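D-glycero-alpha-D-manno-heptose 7-phosphate kinase (Campylobacter jejuni subsp. jejuni, PDB 4N3O) phosphorylates D-glycero-alpha-D-manno-heptose 7-phosphate at C-1 with ATP, giving the 1,7-bisphosphate on the path to GDP-heptose for the capsule polysaccharide. Local coordinates at residues K85-Y88 and N89-K93; G253-A256 and Q257-K261; K267-S270 and E271-N275; Y314-I317 and K318-K322. All blocks are in the same frame, centred on the assembly; numbering follows the deposited sequence.

Contact 1: K85-Y88 and N89-K93; sequences KSIY and NRIVK
Tyr88 and Val92, one helical turn apart, make the main side-chain contact: Val92 CG2 sits over one face of the phenol ring, 3.8 Å from the ring centroid, in a CH-pi contact shifted toward the rim. Its nearest ring atom is Tyr88 CZ, 3.6 Å from Val92 CG2. With Tyr88 CG anti to the backbone N (chi1 174°), the ring is carried alongside the following turn, where the valine methyl can reach it. The second apolar pair is looser, Ile87 CG2 lying 4.4 Å from Ile91 CG1. Among the backbone bonds, Asn89 N to Lys85 O is short at 2.7 Å and nearly straight, while Arg90 N to Ser86 O is longer at 3.1 Å and more bent. The polar ends find partners elsewhere in the chain. Tyr88 OH is bonded to Lys72 O and Leu100 N, Asn89 OD1 takes Leu75 N, Lys85 NZ meets Asp78 and Tyr69, and Arg90 forms salt bridges with Glu149 and Asp94. Ile87 and Ile91 instead press on helix 118-134. This is regular i to i+4 packing in a largely buried stretch of alpha helix 82-96, in the GHMP kinase N-terminal domain.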
# COMPACT_ATOMS: atom_id res chain seq x y z
N LYS A 85 5.75 0.22 29.50
CA LYS A 85 6.44 -0.17 30.72
C LYS A 85 6.43 -1.69 30.86
O LYS A 85 7.46 -2.29 31.14
CB LYS A 85 5.85 0.53 31.97
CG LYS A 85 6.32 1.98 32.11
CD LYS A 85 5.84 2.65 33.39
CE LYS A 85 4.43 3.22 33.29
NZ LYS A 85 4.36 4.42 32.41
N SER A 86 5.27 -2.32 30.66
CA SER A 86 5.18 -3.78 30.77
C SER A 86 6.19 -4.44 29.84
O SER A 86 6.84 -5.40 30.21
CB SER A 86 3.79 -4.27 30.40
OG SER A 86 2.79 -3.57 31.11
N ILE A 87 6.29 -3.93 28.61
CA ILE A 87 7.22 -4.47 27.65
C ILE A 87 8.63 -4.26 28.18
O ILE A 87 9.42 -5.20 28.28
CB ILE A 87 7.04 -3.81 26.27
CG1 ILE A 87 5.69 -4.24 25.66
CG2 ILE A 87 8.18 -4.20 25.35
CD1 ILE A 87 5.24 -3.41 24.48
N TYR A 88 8.95 -3.02 28.53
CA TYR A 88 10.28 -2.74 29.07
C TYR A 88 10.62 -3.64 30.27
O TYR A 88 11.65 -4.31 30.29
CB TYR A 88 10.39 -1.27 29.47
CG TYR A 88 11.69 -0.97 30.16
CD1 TYR A 88 12.86 -0.85 29.43
CD2 TYR A 88 11.75 -0.81 31.54
CE1 TYR A 88 14.06 -0.58 30.05
CE2 TYR A 88 12.94 -0.53 32.18
CZ TYR A 88 14.10 -0.42 31.43
OH TYR A 88 15.30 -0.16 32.04
N ASN A 89 9.74 -3.64 31.26
CA ASN A 89 9.94 -4.46 32.46
C ASN A 89 10.25 -5.93 32.12
O ASN A 89 11.13 -6.54 32.72
CB ASN A 89 8.72 -4.37 33.36
CG ASN A 89 8.49 -2.97 33.93
OD1 ASN A 89 9.37 -2.11 33.91
ND2 ASN A 89 7.29 -2.74 34.44
N ARG A 90 9.55 -6.47 31.13
CA ARG A 90 9.73 -7.86 30.74
C ARG A 90 11.06 -8.09 30.02
O ARG A 90 11.72 -9.09 30.24
CB ARG A 90 8.54 -8.29 29.89
CG ARG A 90 8.48 -9.77 29.56
CD ARG A 90 8.16 -10.66 30.75
NE ARG A 90 8.05 -12.06 30.31
CZ ARG A 90 6.92 -12.66 29.94
NH1 ARG A 90 5.75 -12.03 29.98
NH2 ARG A 90 6.97 -13.93 29.54
N ILE A 91 11.47 -7.15 29.18
CA ILE A 91 12.76 -7.25 28.49
C ILE A 91 13.92 -7.22 29.49
O ILE A 91 14.96 -7.83 29.26
CB ILE A 91 12.97 -6.09 27.49
CG1 ILE A 91 11.96 -6.18 26.34
CG2 ILE A 91 14.38 -6.12 26.93
CD1 ILE A 91 12.07 -7.44 25.49
N VAL A 92 13.74 -6.49 30.59
CA VAL A 92 14.78 -6.41 31.63
C VAL A 92 14.80 -7.63 32.56
O VAL A 92 15.87 -8.11 32.94
CB VAL A 92 14.59 -5.15 32.50
CG1 VAL A 92 15.52 -5.19 33.71
CG2 VAL A 92 14.82 -3.90 31.67
N LYS A 93 13.61 -8.11 32.90
CA LYS A 93 13.46 -9.25 33.80
C LYS A 93 13.95 -10.55 33.17
O LYS A 93 14.64 -11.33 33.82
CB LYS A 93 11.98 -9.39 34.18
CG LYS A 93 11.65 -10.55 35.10
CD LYS A 93 10.15 -10.65 35.37
CE LYS A 93 9.38 -10.93 34.09
NZ LYS A 93 7.91 -11.02 34.29

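Contact 2: G253-A256 and Q257-K261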
# COMPACT_ATOMS: atom_id res chain seq x y z
N GLY A 253 -14.18 -17.83 -8.08
CA GLY A 253 -15.65 -17.89 -8.16
C GLY A 253 -16.26 -18.49 -6.90
O GLY A 253 -17.27 -18.01 -6.38
N THR A 254 -15.63 -19.55 -6.40
CA THR A 254 -16.08 -20.22 -5.18
C THR A 254 -15.65 -19.45 -3.92
O THR A 254 -16.34 -19.48 -2.90
CB THR A 254 -15.51 -21.63 -5.09
OG1 THR A 254 -15.93 -22.39 -6.23
CG2 THR A 254 -15.98 -22.33 -3.83
N LEU A 255 -14.51 -18.78 -3.99
CA LEU A 255 -14.03 -18.02 -2.85
C LEU A 255 -14.98 -16.86 -2.56
O LEU A 255 -15.40 -16.66 -1.42
CB LEU A 255 -12.65 -17.47 -3.14
CG LEU A 255 -12.09 -16.58 -2.04
CD1 LEU A 255 -11.77 -17.41 -0.81
CD2 LEU A 255 -10.85 -15.85 -2.54
N ALA A 256 -15.33 -16.11 -3.60
CA ALA A 256 -16.24 -14.98 -3.47
C ALA A 256 -17.54 -15.46 -2.86
O ALA A 256 -18.09 -14.84 -1.96
CB ALA A 256 -16.51 -14.35 -4.83
N GLN A 257 -18.00 -16.59 -3.36
CA GLN A 257 -19.24 -17.22 -2.92
C GLN A 257 -19.23 -17.56 -1.43
O GLN A 257 -20.17 -17.23 -0.71
CB GLN A 257 -19.46 -18.47 -3.78
CG GLN A 257 -20.77 -19.21 -3.60
CD GLN A 257 -20.93 -20.34 -4.61
OE1 GLN A 257 -19.94 -20.86 -5.14
NE2 GLN A 257 -22.17 -20.73 -4.88
N ILE A 258 -18.15 -18.20 -0.96
CA ILE A 258 -18.06 -18.62 0.44
C ILE A 258 -17.79 -17.45 1.39
O ILE A 258 -18.25 -17.45 2.53
CB ILE A 258 -16.99 -19.69 0.64
CG1 ILE A 258 -17.26 -20.87 -0.29
CG2 ILE A 258 -16.99 -20.21 2.08
CD1 ILE A 258 -16.13 -21.86 -0.34
N LEU A 259 -17.04 -16.47 0.94
CA LEU A 259 -16.83 -15.30 1.76
C LEU A 259 -18.20 -14.65 1.87
O LEU A 259 -18.66 -14.36 2.97
CB LEU A 259 -15.79 -14.36 1.14
CG LEU A 259 -14.35 -14.89 1.15
CD1 LEU A 259 -13.39 -14.00 0.37
CD2 LEU A 259 -13.86 -15.06 2.58
N GLY A 260 -18.86 -14.48 0.73
CA GLY A 260 -20.20 -13.89 0.69
C GLY A 260 -21.11 -14.49 1.75
O GLY A 260 -21.79 -13.78 2.47
N LYS A 261 -21.09 -15.82 1.85
CA LYS A 261 -21.93 -16.51 2.82
C LYS A 261 -21.63 -16.13 4.27
O LYS A 261 -22.51 -15.62 4.96
CB LYS A 261 -21.82 -18.03 2.64
CG LYS A 261 -22.65 -18.83 3.63
CD LYS A 261 -24.14 -18.51 3.51
CE LYS A 261 -24.95 -19.14 4.63
NZ LYS A 261 -24.57 -18.58 5.97
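Leu255 and Leu259 pack against each other on the buried side of helix 252-262, an ordinary alpha helix of the GHMP kinase C-terminal domain, with contacts spaced four residues apart. The tight part consists of this buried pair and of Thr254 with Ile258, which approach more closely still. Leu259 CD1 comes to 3.8 Å from Leu255 CG, and the two side chains run at a slant to each other. Leu259, its chi1 at -70°, leans back along the helix toward Leu255, which stands nearly straight out from it. Both leucines and Ile258 also touch Met243, so helix 236-248 packs against this face. Under the leucines, Leu259 N bonds to Leu255 O at 2.9 Å; one residue on, Gly260 N bonds to Ala256 O at 2.8 Å.

The other side is looser. Gln257 reaches outward with an extended chain, and its amide makes only distant contacts with the preceding turn, OE1 of Gln257 being 3.9 Å from Thr254 CA. The backbone slackens as well: the bond from Gln257 N to Gly253 O is weak, at 3.4 Å. At this end Gly253 N also has a weak hydrogen bond to Asn2, in the probably tag-derived start of the second subunit. Thr254 stands at the border between the two sides. Its hydroxyl turns back to Asp251, while its methyl lies beside Ile258, the two side chains running abreast, with Thr254 CG2 just 3.5 Å from Ile258 CD1.

Contact 3: K267-S270 and E271-N275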
# COMPACT_ATOMS: atom_id res chain seq x y z
N LYS A 267 -24.49 -11.67 13.54
CA LYS A 267 -23.61 -10.72 14.19
C LYS A 267 -23.13 -9.63 13.22
O LYS A 267 -22.75 -8.54 13.65
CB LYS A 267 -22.42 -11.45 14.83
CG LYS A 267 -21.46 -10.55 15.60
CD LYS A 267 -20.47 -11.33 16.47
CE LYS A 267 -19.63 -12.32 15.67
NZ LYS A 267 -18.88 -11.67 14.56
N ILE A 268 -23.15 -9.91 11.92
CA ILE A 268 -22.76 -8.91 10.93
C ILE A 268 -23.99 -8.07 10.60
O ILE A 268 -23.97 -6.85 10.77
CB ILE A 268 -22.15 -9.53 9.64
CG1 ILE A 268 -20.76 -10.12 9.92
CG2 ILE A 268 -22.02 -8.48 8.54
CD1 ILE A 268 -20.73 -11.28 10.90
N ILE A 269 -25.05 -8.73 10.16
CA ILE A 269 -26.29 -8.04 9.80
C ILE A 269 -26.87 -7.26 10.99
O ILE A 269 -27.45 -6.19 10.80
CB ILE A 269 -27.36 -9.01 9.24
CG1 ILE A 269 -26.82 -9.75 8.00
CG2 ILE A 269 -28.65 -8.27 8.89
CD1 ILE A 269 -26.44 -8.84 6.84
N SER A 270 -26.69 -7.77 12.20
CA SER A 270 -27.17 -7.08 13.39
C SER A 270 -26.40 -5.78 13.58
O SER A 270 -27.01 -4.73 13.76
CB SER A 270 -27.05 -7.96 14.65
OG SER A 270 -27.53 -7.30 15.81
N GLU A 271 -25.06 -5.84 13.50
CA GLU A 271 -24.21 -4.63 13.64
C GLU A 271 -24.52 -3.55 12.60
O GLU A 271 -24.36 -2.36 12.87
CB GLU A 271 -22.71 -4.99 13.59
CG GLU A 271 -22.20 -5.76 14.80
CD GLU A 271 -20.70 -6.05 14.73
OE1 GLU A 271 -19.96 -5.32 14.03
OE2 GLU A 271 -20.25 -7.00 15.41
N ILE A 272 -24.96 -3.98 11.42
CA ILE A 272 -25.33 -3.05 10.35
C ILE A 272 -26.69 -2.43 10.68
O ILE A 272 -26.79 -1.21 10.86
CB ILE A 272 -25.44 -3.78 8.98
CG1 ILE A 272 -24.10 -4.38 8.58
CG2 ILE A 272 -25.93 -2.82 7.90
CD1 ILE A 272 -24.18 -5.28 7.36
N VAL A 273 -27.71 -3.28 10.78
CA VAL A 273 -29.08 -2.84 11.05
C VAL A 273 -29.25 -2.16 12.42
O VAL A 273 -30.07 -1.25 12.54
CB VAL A 273 -30.07 -4.03 10.94
CG1 VAL A 273 -31.48 -3.61 11.34
CG2 VAL A 273 -30.06 -4.61 9.53
N SER A 274 -28.48 -2.56 13.43
CA SER A 274 -28.61 -1.97 14.77
C SER A 274 -28.28 -0.47 14.82
O SER A 274 -28.27 0.14 15.90
CB SER A 274 -27.75 -2.72 15.80
OG SER A 274 -26.38 -2.59 15.50
N ASN A 275 -27.97 0.11 13.66
CA ASN A 275 -27.68 1.53 13.58
C ASN A 275 -28.25 2.10 12.28
O ASN A 275 -28.03 1.54 11.20
CB ASN A 275 -26.18 1.78 13.68
CG ASN A 275 -25.84 3.26 13.77
OD1 ASN A 275 -26.72 4.11 13.84
ND2 ASN A 275 -24.56 3.57 13.76
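Ile272 N, Val273 N and Ser274 N bond in turn to Ile268 O, Ile269 O and Ser270 O, the last of these short at 2.6 Å, as the short helix comes to its end. Glu271 folds back over the preceding turn: a chi1 of -70° swings the chain toward its own backbone N, it then runs extended, and Glu271 CG comes to 3.1 Å from Lys267 O. Lys267 lies alongside, yet the charges do not meet, Lys267 NZ being 4.9 Å from Glu271 OE2; any attraction between them is probably modest. The other carboxylate oxygen, OE1, is held by the hydroxyl of Thr295. Aliphatic pairs follow on other sides of the helix. Ile268 CG2 and Ile272 CD1 are 4.0 Å apart, and on the exposed flank Ile269 CG2 stands at the same 4.0 Å from Val273 CG2. The side chain of Lys267 lies about 8 Å from Gly20, a probable substrate-binding residue. Ile268 rests on Lys294 and Ile272 on Thr295, both of strand 290-296, an edge strand of the four-stranded sheet within this chain, while Asn275, at the N-cap of helix 276-287, accepts a weak hydrogen bond from Glu277 N.

Contact 4: Y314-I317 and K318-K322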
# COMPACT_ATOMS: atom_id res chain seq x y z
N TYR A 314 -14.67 2.46 -8.79
CA TYR A 314 -14.37 3.88 -8.78
C TYR A 314 -15.60 4.69 -8.37
O TYR A 314 -15.49 5.59 -7.53
CB TYR A 314 -13.82 4.38 -10.10
CG TYR A 314 -13.59 5.86 -10.07
CD1 TYR A 314 -12.44 6.39 -9.49
CD2 TYR A 314 -14.53 6.73 -10.58
CE1 TYR A 314 -12.24 7.77 -9.44
CE2 TYR A 314 -14.33 8.10 -10.53
CZ TYR A 314 -13.18 8.61 -9.96
OH TYR A 314 -13.01 9.99 -9.93
N ASN A 315 -16.75 4.37 -8.98
CA ASN A 315 -17.98 5.08 -8.65
C ASN A 315 -18.40 4.83 -7.18
O ASN A 315 -18.94 5.70 -6.55
CB ASN A 315 -19.11 4.78 -9.66
CG ASN A 315 -18.90 5.51 -11.01
OD1 ASN A 315 -18.53 6.69 -11.05
ND2 ASN A 315 -19.16 4.80 -12.12
N LEU A 316 -18.13 3.65 -6.64
CA LEU A 316 -18.43 3.39 -5.23
C LEU A 316 -17.56 4.29 -4.36
O LEU A 316 -18.04 4.96 -3.45
CB LEU A 316 -18.19 1.92 -4.90
CG LEU A 316 -18.25 1.50 -3.44
CD1 LEU A 316 -19.50 2.01 -2.75
CD2 LEU A 316 -18.18 -0.02 -3.39
N ILE A 317 -16.27 4.32 -4.65
CA ILE A 317 -15.33 5.16 -3.92
C ILE A 317 -15.78 6.63 -4.00
O ILE A 317 -15.79 7.34 -3.00
CB ILE A 317 -13.91 4.98 -4.46
CG1 ILE A 317 -13.40 3.59 -4.08
CG2 ILE A 317 -12.97 6.01 -3.88
CD1 ILE A 317 -12.02 3.27 -4.59
N LYS A 318 -16.21 7.04 -5.18
CA LYS A 318 -16.65 8.41 -5.39
C LYS A 318 -17.88 8.75 -4.51
O LYS A 318 -17.96 9.84 -3.93
CB LYS A 318 -16.95 8.62 -6.88
CG LYS A 318 -17.25 10.06 -7.29
CD LYS A 318 -17.49 10.20 -8.79
CE LYS A 318 -18.81 9.56 -9.21
NZ LYS A 318 -19.05 9.72 -10.67
N ALA A 319 -18.84 7.84 -4.42
CA ALA A 319 -20.00 8.12 -3.59
C ALA A 319 -19.56 8.18 -2.11
O ALA A 319 -19.90 9.12 -1.40
CB ALA A 319 -21.10 7.09 -3.80
N LEU A 320 -18.76 7.22 -1.68
CA LEU A 320 -18.29 7.22 -0.29
C LEU A 320 -17.48 8.47 0.11
O LEU A 320 -17.64 8.97 1.22
CB LEU A 320 -17.51 5.94 0.03
CG LEU A 320 -18.31 4.62 0.06
CD1 LEU A 320 -17.36 3.47 0.32
CD2 LEU A 320 -19.40 4.61 1.12
N ARG A 321 -16.63 8.99 -0.79
CA ARG A 321 -15.84 10.19 -0.45
C ARG A 321 -16.70 11.43 -0.12
O ARG A 321 -16.17 12.41 0.41
CB ARG A 321 -14.85 10.58 -1.56
CG ARG A 321 -13.76 9.56 -1.92
CD ARG A 321 -12.63 10.27 -2.67
NE ARG A 321 -11.78 9.38 -3.49
CZ ARG A 321 -10.85 8.55 -3.02
NH1 ARG A 321 -10.62 8.44 -1.71
NH2 ARG A 321 -10.15 7.80 -3.87
N LYS A 322 -17.99 11.39 -0.46
CA LYS A 322 -18.89 12.53 -0.19
C LYS A 322 -19.51 12.42 1.18
O LYS A 322 -20.23 13.32 1.61
CB LYS A 322 -20.00 12.59 -1.24
CG LYS A 322 -19.48 12.85 -2.63
CD LYS A 322 -20.56 12.79 -3.68
CE LYS A 322 -19.94 12.96 -5.05
NZ LYS A 322 -20.85 12.52 -6.14
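The guanidinium of Arg321 has the CG2 methyl of Ile317 over one of its faces, offset toward the rim, with Ile317 CG2 at 3.3 Å from Arg321 NH2. The two side chains lie side by side. The arginine chain starts back along the helix (chi1 -62°), and its extended run to NE brings the flat group level with the isoleucine. The ring of Tyr314 is met obliquely, Lys318 CD approaching Tyr314 CE2 to 4.2 Å, a loose touch of aliphatic chain and aromatic ring.

Lys318 does more with its tip. The chain bends at chi3 (70°), and Lys318 NZ then donates to the amide oxygen of Asn315, at 3.1 Å from OD1 and tilted 27° from the plane of that carbonyl. Beneath these groups the backbone is regular, with Leu320 N to Leu316 O at 3.0 Å. Leu316 and Leu320 run alongside each other on the inner face, Leu316 CD1 being 4.0 Å from Leu320 CG. Both press on Val203 of strand 202-206, on strand 303-308 and on helix 276-287. Tyr314 and Asn315 pack instead on Asp62 and Pro61 of the second subunit.

The chemistry is that of an amphipathic helix. Leu316, Ile317 and Leu320 join it to the sheet, Arg321 lies at the margin of that buried face, where it also touches Val327, and Lys318 is on the outer side. Within the contact the ammonium and the guanidinium both meet neutral partners, which suggests that apolar packing, not ion pairing, holds the helix here.

How the contacts relate
Contact 1 is the buried member of the set and stands apart, in the N-terminal domain, with its centre 40 to 46 Å from the other three. Contacts 2, 3 and 4 share the C-terminal domain, their centres 20 to 24 Å apart and none touching another. Contacts 2 and 4 are partly buried, each with a leucine pair turned inward; contact 4 packs on the second subunit, which contact 2 meets by a weak bond. Contact 3 is a surface contact. Contacts 3 and 4 border the same four-stranded sheet, whereas contact 2 packs on helix 236-248. An aromatic face carries contact 1, aliphatic branches contact 2, these with a loosely paired lysine and glutamate contact 3, and a guanidinium face and a lysine-amide bond contact 4.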